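Local coordinates for protein lipolytic enzyme, G-D-S-L family (Bacteroides thetaiotaomicron, PDB 7BR2) that metabolises the drug diltiazem in the gut as a serine esterase of the SGNH (GDSL) hydrolase family, at residues P344-L355 / I434-R443. Residues are numbered along the deposited sequence; the frame is centred on the assembly and turned at random.
Sequences PQYQQALTIMHL and IYEINKPVVR
The guanidinium of Arg443 lies sandwiched at the start of helix 344-377. Pro344 CB sits 3.2 Å above the plane on one face, toward the rim, and Gln345 N shares that face; Val441 CG2 covers the centre of the other. At the edge, Arg443 NH2 donates in its own plane to Gln348 OE1 (2.9 Å), although it stands above the plane of the amide it meets. The amide and guanidinium planes are 66° apart. A water also reaches this oxygen, donating to Gln348 OE1 while accepting from Val441 N and Arg443 NE. With CG opposite the backbone N (chi1 178°) and the chain extended, Gln348 carries its amide straight out to the backbone of Ile437 and Lys439, where helix 417-437 gives way to the linker. There NE2 spends both hydrogens, on Ile437 O at 2.9 Å and Lys439 O at 3.1 Å, so the amide is gripped at both ends and its rotation fixed. A leucine here would probably cost both carbonyls this donor and Arg443 NH2 this acceptor, setting the linker freer to shift. Further along the helix the contact becomes apolar: Ile352 CG2 meets Ile434 CG2 at 3.7 Å, and Ile352 CD1 packs on Asn438 CB. Leu355 and Ile437 meet tip to tip through their CD1 methyls, 3.6 Å apart. Helix 35-46 closes over this end, with Leu41 against Ile352 and Met44 against Ile434. At the other end Arg443 pairs with Asp319 in a salt bridge and opens strand 443-449, so the linker leads from helix 417-437 into the antiparallel sheet, between strands 260-267 and 313-318.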
ATOM      1  N   PRO A 344      12.744  13.165 -16.024  1.00 38.52           N
ATOM      2  CA  PRO A 344      11.605  12.751 -16.856  1.00 33.75           C
ATOM      3  C   PRO A 344      10.988  11.446 -16.409  1.00 30.76           C
ATOM      4  O   PRO A 344       9.760  11.326 -16.422  1.00 35.04           O
ATOM      5  CB  PRO A 344      12.220  12.652 -18.256  1.00 32.71           C
ATOM      6  CG  PRO A 344      13.375  13.605 -18.198  1.00 41.81           C
ATOM      7  CD  PRO A 344      13.942  13.431 -16.821  1.00 31.44           C
ATOM      8  N   GLN A 345      11.803  10.471 -15.991  1.00 30.31           N
ATOM      9  CA  GLN A 345      11.259   9.205 -15.523  1.00 28.61           C
ATOM     10  C   GLN A 345      10.485   9.376 -14.219  1.00 33.74           C
ATOM     11  O   GLN A 345       9.535   8.627 -13.963  1.00 32.44           O
ATOM     12  CB  GLN A 345      12.361   8.147 -15.351  1.00 30.91           C
ATOM     13  CG  GLN A 345      13.434   8.450 -14.299  1.00 32.49           C
ATOM     14  CD  GLN A 345      14.733   9.032 -14.871  1.00 34.35           C
ATOM     15  OE1 GLN A 345      14.720   9.873 -15.774  1.00 32.78           O
ATOM     16  NE2 GLN A 345      15.863   8.616 -14.298  1.00 31.46           N
ATOM     17  N   TYR A 346      10.865  10.345 -13.381  1.00 32.63           N
ATOM     18  CA  TYR A 346      10.080  10.598 -12.178  1.00 32.88           C
ATOM     19  C   TYR A 346       8.764  11.282 -12.525  1.00 29.56           C
ATOM     20  O   TYR A 346       7.737  10.993 -11.912  1.00 29.82           O
ATOM     21  CB  TYR A 346      10.861  11.431 -11.158  1.00 31.02           C
ATOM     22  CG  TYR A 346      10.276  11.305  -9.764  1.00 32.47           C
ATOM     23  CD1 TYR A 346      10.621  10.240  -8.939  1.00 27.80           C
ATOM     24  CD2 TYR A 346       9.321  12.211  -9.300  1.00 33.94           C
ATOM     25  CE1 TYR A 346      10.074  10.104  -7.681  1.00 29.84           C
ATOM     26  CE2 TYR A 346       8.758  12.077  -8.041  1.00 25.76           C
ATOM     27  CZ  TYR A 346       9.143  11.024  -7.238  1.00 29.73           C
ATOM     28  OH  TYR A 346       8.620  10.879  -5.974  1.00 33.82           O
ATOM     29  N   GLN A 347       8.775  12.173 -13.514  1.00 28.05           N
ATOM     30  CA  GLN A 347       7.530  12.755 -13.994  1.00 29.98           C
ATOM     31  C   GLN A 347       6.603  11.682 -14.575  1.00 35.20           C
ATOM     32  O   GLN A 347       5.391  11.683 -14.311  1.00 31.49           O
ATOM     33  CB  GLN A 347       7.848  13.826 -15.033  1.00 28.12           C
ATOM     34  CG  GLN A 347       8.513  15.085 -14.475  1.00 33.40           C
ATOM     35  CD  GLN A 347       7.590  15.874 -13.556  1.00 39.79           C
ATOM     36  OE1 GLN A 347       7.866  16.046 -12.362  1.00 37.68           O
ATOM     37  NE2 GLN A 347       6.491  16.360 -14.109  1.00 37.15           N
ATOM     38  N   GLN A 348       7.169  10.738 -15.335  1.00 34.27           N
ATOM     39  CA  GLN A 348       6.408   9.602 -15.852  1.00 28.56           C
ATOM     40  C   GLN A 348       5.834   8.769 -14.710  1.00 28.86           C
ATOM     41  O   GLN A 348       4.648   8.380 -14.719  1.00 33.57           O
ATOM     42  CB  GLN A 348       7.340   8.765 -16.735  1.00 26.76           C
ATOM     43  CG  GLN A 348       6.774   7.494 -17.360  1.00 31.81           C
ATOM     44  CD  GLN A 348       7.817   6.772 -18.192  1.00 31.87           C
ATOM     45  OE1 GLN A 348       8.955   7.231 -18.294  1.00 34.91           O
ATOM     46  NE2 GLN A 348       7.449   5.634 -18.773  1.00 30.04           N
ATOM     47  N   ALA A 349       6.661   8.491 -13.701  1.00 30.95           N
ATOM     48  CA  ALA A 349       6.183   7.727 -12.559  1.00 31.08           C
ATOM     49  C   ALA A 349       5.051   8.465 -11.850  1.00 29.95           C
ATOM     50  O   ALA A 349       4.078   7.843 -11.413  1.00 29.05           O
ATOM     51  CB  ALA A 349       7.346   7.430 -11.612  1.00 30.13           C
ATOM     52  N   LEU A 350       5.154   9.794 -11.747  1.00 29.49           N
ATOM     53  CA  LEU A 350       4.107  10.587 -11.106  1.00 31.70           C
ATOM     54  C   LEU A 350       2.799  10.515 -11.891  1.00 34.78           C
ATOM     55  O   LEU A 350       1.710  10.462 -11.299  1.00 28.90           O
ATOM     56  CB  LEU A 350       4.564  12.042 -10.967  1.00 29.13           C
ATOM     57  CG  LEU A 350       5.572  12.446  -9.880  1.00 31.29           C
ATOM     58  CD1 LEU A 350       5.917  13.920 -10.060  1.00 29.30           C
ATOM     59  CD2 LEU A 350       5.055  12.202  -8.452  1.00 25.72           C
ATOM     60  N   THR A 351       2.891  10.553 -13.227  1.00 29.08           N
ATOM     61  CA  THR A 351       1.716  10.342 -14.066  1.00 32.93           C
ATOM     62  C   THR A 351       1.001   9.051 -13.679  1.00 28.13           C
ATOM     63  O   THR A 351      -0.224   9.027 -13.477  1.00 27.25           O
ATOM     64  CB  THR A 351       2.129  10.292 -15.534  1.00 30.10           C
ATOM     65  OG1 THR A 351       2.928  11.440 -15.861  1.00 29.98           O
ATOM     66  CG2 THR A 351       0.891  10.240 -16.411  1.00 25.63           C
ATOM     67  N   ILE A 352       1.769   7.965 -13.578  1.00 28.09           N
ATOM     68  CA  ILE A 352       1.206   6.676 -13.168  1.00 22.65           C
ATOM     69  C   ILE A 352       0.589   6.760 -11.772  1.00 27.94           C
ATOM     70  O   ILE A 352      -0.474   6.185 -11.509  1.00 27.21           O
ATOM     71  CB  ILE A 352       2.284   5.587 -13.245  1.00 21.71           C
ATOM     72  CG1 ILE A 352       2.603   5.315 -14.714  1.00 25.81           C
ATOM     73  CG2 ILE A 352       1.810   4.311 -12.554  1.00 28.20           C
ATOM     74  CD1 ILE A 352       3.997   4.849 -14.932  1.00 29.46           C
ATOM     75  N   MET A 353       1.255   7.468 -10.856  1.00 28.45           N
ATOM     76  CA  MET A 353       0.770   7.586  -9.482  1.00 30.37           C
ATOM     77  C   MET A 353      -0.594   8.261  -9.436  1.00 24.72           C
ATOM     78  O   MET A 353      -1.484   7.838  -8.685  1.00 24.29           O
ATOM     79  CB  MET A 353       1.784   8.373  -8.640  1.00 27.70           C
ATOM     80  CG  MET A 353       1.350   8.699  -7.219  1.00 28.88           C
ATOM     81  SD  MET A 353       2.382   9.983  -6.437  1.00 32.04           S
ATOM     82  CE  MET A 353       1.683  11.504  -7.080  1.00 30.26           C
ATOM     83  N   HIS A 354      -0.763   9.330 -10.217  1.00 25.73           N
ATOM     84  CA  HIS A 354      -2.037  10.041 -10.247  1.00 27.01           C
ATOM     85  C   HIS A 354      -3.138   9.178 -10.856  1.00 27.56           C
ATOM     86  O   HIS A 354      -4.267   9.139 -10.340  1.00 28.05           O
ATOM     87  CB  HIS A 354      -1.891  11.345 -11.030  1.00 28.25           C
ATOM     88  CG  HIS A 354      -1.053  12.377 -10.347  1.00 30.61           C
ATOM     89  ND1 HIS A 354      -1.230  12.723  -9.023  1.00 34.14           N
ATOM     90  CD2 HIS A 354      -0.051  13.163 -10.813  1.00 29.59           C
ATOM     91  CE1 HIS A 354      -0.366  13.674  -8.701  1.00 32.71           C
ATOM     92  NE2 HIS A 354       0.364  13.953  -9.768  1.00 30.64           N
ATOM     93  N   LEU A 355      -2.829   8.495 -11.971  1.00 31.38           N
ATOM     94  CA  LEU A 355      -3.792   7.553 -12.546  1.00 27.32           C
ATOM     95  C   LEU A 355      -4.233   6.522 -11.514  1.00 28.34           C
ATOM     96  O   LEU A 355      -5.436   6.213 -11.390  1.00 26.60           O
ATOM     97  CB  LEU A 355      -3.173   6.864 -13.767  1.00 24.63           C
ATOM     98  CG  LEU A 355      -2.972   7.781 -14.982  1.00 28.52           C
ATOM     99  CD1 LEU A 355      -2.056   7.145 -16.013  1.00 24.85           C
ATOM    100  CD2 LEU A 355      -4.312   8.147 -15.615  1.00 25.35           C
ATOM    101  N   ILE A 434      -2.108   2.986 -17.321  1.00 30.03           N
ATOM    102  CA  ILE A 434      -0.920   2.776 -16.501  1.00 30.82           C
ATOM    103  C   ILE A 434       0.008   1.757 -17.151  1.00 31.85           C
ATOM    104  O   ILE A 434       1.211   1.998 -17.291  1.00 29.53           O
ATOM    105  CB  ILE A 434      -1.306   2.364 -15.067  1.00 25.76           C
ATOM    106  CG1 ILE A 434      -1.765   3.581 -14.275  1.00 19.30           C
ATOM    107  CG2 ILE A 434      -0.133   1.691 -14.371  1.00 27.98           C
ATOM    108  CD1 ILE A 434      -2.429   3.217 -12.952  1.00 21.80           C
ATOM    109  N   TYR A 435      -0.529   0.595 -17.546  1.00 31.21           N
ATOM    110  CA  TYR A 435       0.340  -0.425 -18.134  1.00 28.23           C
ATOM    111  C   TYR A 435       0.688  -0.150 -19.591  1.00 31.27           C
ATOM    112  O   TYR A 435       1.448  -0.918 -20.199  1.00 30.03           O
ATOM    113  CB  TYR A 435      -0.292  -1.803 -17.981  1.00 26.84           C
ATOM    114  CG  TYR A 435      -0.104  -2.355 -16.586  1.00 30.02           C
ATOM    115  CD1 TYR A 435       1.092  -2.945 -16.217  1.00 27.07           C
ATOM    116  CD2 TYR A 435      -1.109  -2.245 -15.621  1.00 31.49           C
ATOM    117  CE1 TYR A 435       1.288  -3.438 -14.944  1.00 27.23           C
ATOM    118  CE2 TYR A 435      -0.922  -2.735 -14.340  1.00 30.00           C
ATOM    119  CZ  TYR A 435       0.287  -3.334 -14.011  1.00 28.54           C
ATOM    120  OH  TYR A 435       0.504  -3.848 -12.755  1.00 30.34           O
ATOM    121  N   GLU A 436       0.172   0.932 -20.158  1.00 26.77           N
ATOM    122  CA  GLU A 436       0.628   1.389 -21.459  1.00 31.24           C
ATOM    123  C   GLU A 436       1.767   2.409 -21.354  1.00 33.77           C
ATOM    124  O   GLU A 436       2.687   2.386 -22.178  1.00 31.46           O
ATOM    125  CB  GLU A 436      -0.569   1.962 -22.225  1.00 31.67           C
ATOM    126  CG  GLU A 436      -0.275   2.870 -23.413  1.00 42.59           C
ATOM    127  CD  GLU A 436      -1.541   3.592 -23.912  1.00 46.61           C
ATOM    128  OE1 GLU A 436      -2.648   3.028 -23.745  1.00 48.08           O
ATOM    129  OE2 GLU A 436      -1.436   4.733 -24.423  1.00 40.42           O
ATOM    130  N   ILE A 437       1.780   3.253 -20.321  1.00 29.01           N
ATOM    131  CA  ILE A 437       2.768   4.321 -20.244  1.00 28.68           C
ATOM    132  C   ILE A 437       3.877   4.035 -19.235  1.00 28.60           C
ATOM    133  O   ILE A 437       4.682   4.921 -18.968  1.00 27.20           O
ATOM    134  CB  ILE A 437       2.104   5.669 -19.937  1.00 30.44           C
ATOM    135  CG1 ILE A 437       1.548   5.665 -18.507  1.00 30.21           C
ATOM    136  CG2 ILE A 437       1.062   5.978 -20.984  1.00 34.05           C
ATOM    137  CD1 ILE A 437       0.950   6.981 -18.071  1.00 29.14           C
ATOM    138  N   ASN A 438       3.931   2.841 -18.644  1.00 27.01           N
ATOM    139  CA  ASN A 438       4.891   2.616 -17.568  1.00 28.78           C
ATOM    140  C   ASN A 438       6.228   2.056 -18.059  1.00 33.93           C
ATOM    141  O   ASN A 438       7.070   1.694 -17.231  1.00 35.28           O
ATOM    142  CB  ASN A 438       4.293   1.702 -16.487  1.00 22.01           C
ATOM    143  CG  ASN A 438       3.907   0.346 -17.009  1.00 28.36           C
ATOM    144  OD1 ASN A 438       3.927   0.109 -18.210  1.00 30.34           O
ATOM    145  ND2 ASN A 438       3.520  -0.555 -16.104  1.00 25.74           N
ATOM    146  N   LYS A 439       6.434   1.964 -19.373  1.00 33.16           N
ATOM    147  CA  LYS A 439       7.675   1.418 -19.921  1.00 30.97           C
ATOM    148  C   LYS A 439       8.749   2.498 -19.990  1.00 29.23           C
ATOM    149  O   LYS A 439       8.557   3.505 -20.690  1.00 29.90           O
ATOM    150  CB  LYS A 439       7.436   0.844 -21.317  1.00 37.07           C
ATOM    151  CG  LYS A 439       6.084   0.161 -21.511  1.00 35.36           C
ATOM    152  CD  LYS A 439       5.967  -1.049 -20.614  1.00 32.80           C
ATOM    153  CE  LYS A 439       4.620  -1.706 -20.799  1.00 37.26           C
ATOM    154  NZ  LYS A 439       4.171  -2.518 -19.639  1.00 34.55           N
ATOM    155  N   PRO A 440       9.889   2.323 -19.329  1.00 28.84           N
ATOM    156  CA  PRO A 440      10.947   3.332 -19.432  1.00 30.06           C
ATOM    157  C   PRO A 440      11.382   3.493 -20.876  1.00 28.88           C
ATOM    158  O   PRO A 440      11.427   2.528 -21.640  1.00 29.96           O
ATOM    159  CB  PRO A 440      12.080   2.761 -18.569  1.00 34.05           C
ATOM    160  CG  PRO A 440      11.428   1.790 -17.654  1.00 34.40           C
ATOM    161  CD  PRO A 440      10.270   1.209 -18.445  1.00 36.47           C
ATOM    162  N   VAL A 441      11.696   4.726 -21.253  1.00 31.86           N
ATOM    163  CA  VAL A 441      12.244   5.017 -22.569  1.00 31.93           C
ATOM    164  C   VAL A 441      13.700   5.437 -22.394  1.00 36.42           C
ATOM    165  O   VAL A 441      14.164   5.711 -21.280  1.00 29.50           O
ATOM    166  CB  VAL A 441      11.443   6.099 -23.330  1.00 31.28           C
ATOM    167  CG1 VAL A 441      10.018   5.652 -23.550  1.00 31.43           C
ATOM    168  CG2 VAL A 441      11.456   7.394 -22.566  1.00 26.42           C
ATOM    169  N   VAL A 442      14.438   5.431 -23.509  1.00 30.10           N
ATOM    170  CA  VAL A 442      15.831   5.851 -23.477  1.00 34.66           C
ATOM    171  C   VAL A 442      15.885   7.320 -23.085  1.00 36.43           C
ATOM    172  O   VAL A 442      15.245   8.172 -23.716  1.00 37.59           O
ATOM    173  CB  VAL A 442      16.520   5.587 -24.823  1.00 35.05           C
ATOM    174  CG1 VAL A 442      17.951   6.087 -24.782  1.00 41.77           C
ATOM    175  CG2 VAL A 442      16.514   4.104 -25.148  1.00 34.91           C
ATOM    176  N   ARG A 443      16.637   7.620 -22.026  1.00 33.90           N
ATOM    177  CA  ARG A 443      16.817   8.975 -21.516  1.00 36.75           C
ATOM    178  C   ARG A 443      18.248   9.443 -21.755  1.00 35.97           C
ATOM    179  O   ARG A 443      19.208   8.719 -21.465  1.00 36.94           O
ATOM    180  CB  ARG A 443      16.488   9.041 -20.024  1.00 32.84           C
ATOM    181  CG  ARG A 443      15.095   8.569 -19.671  1.00 37.21           C
ATOM    182  CD  ARG A 443      14.030   9.495 -20.250  1.00 34.48           C
ATOM    183  NE  ARG A 443      12.693   9.100 -19.822  1.00 35.54           N
ATOM    184  CZ  ARG A 443      11.580   9.760 -20.133  1.00 34.86           C
ATOM    185  NH1 ARG A 443      11.641  10.860 -20.876  1.00 34.20           N
ATOM    186  NH2 ARG A 443      10.407   9.318 -19.694  1.00 30.15           N
TER
HETATM  187  O   HOH W   1      11.789   6.521 -18.801  1.00 33.87           O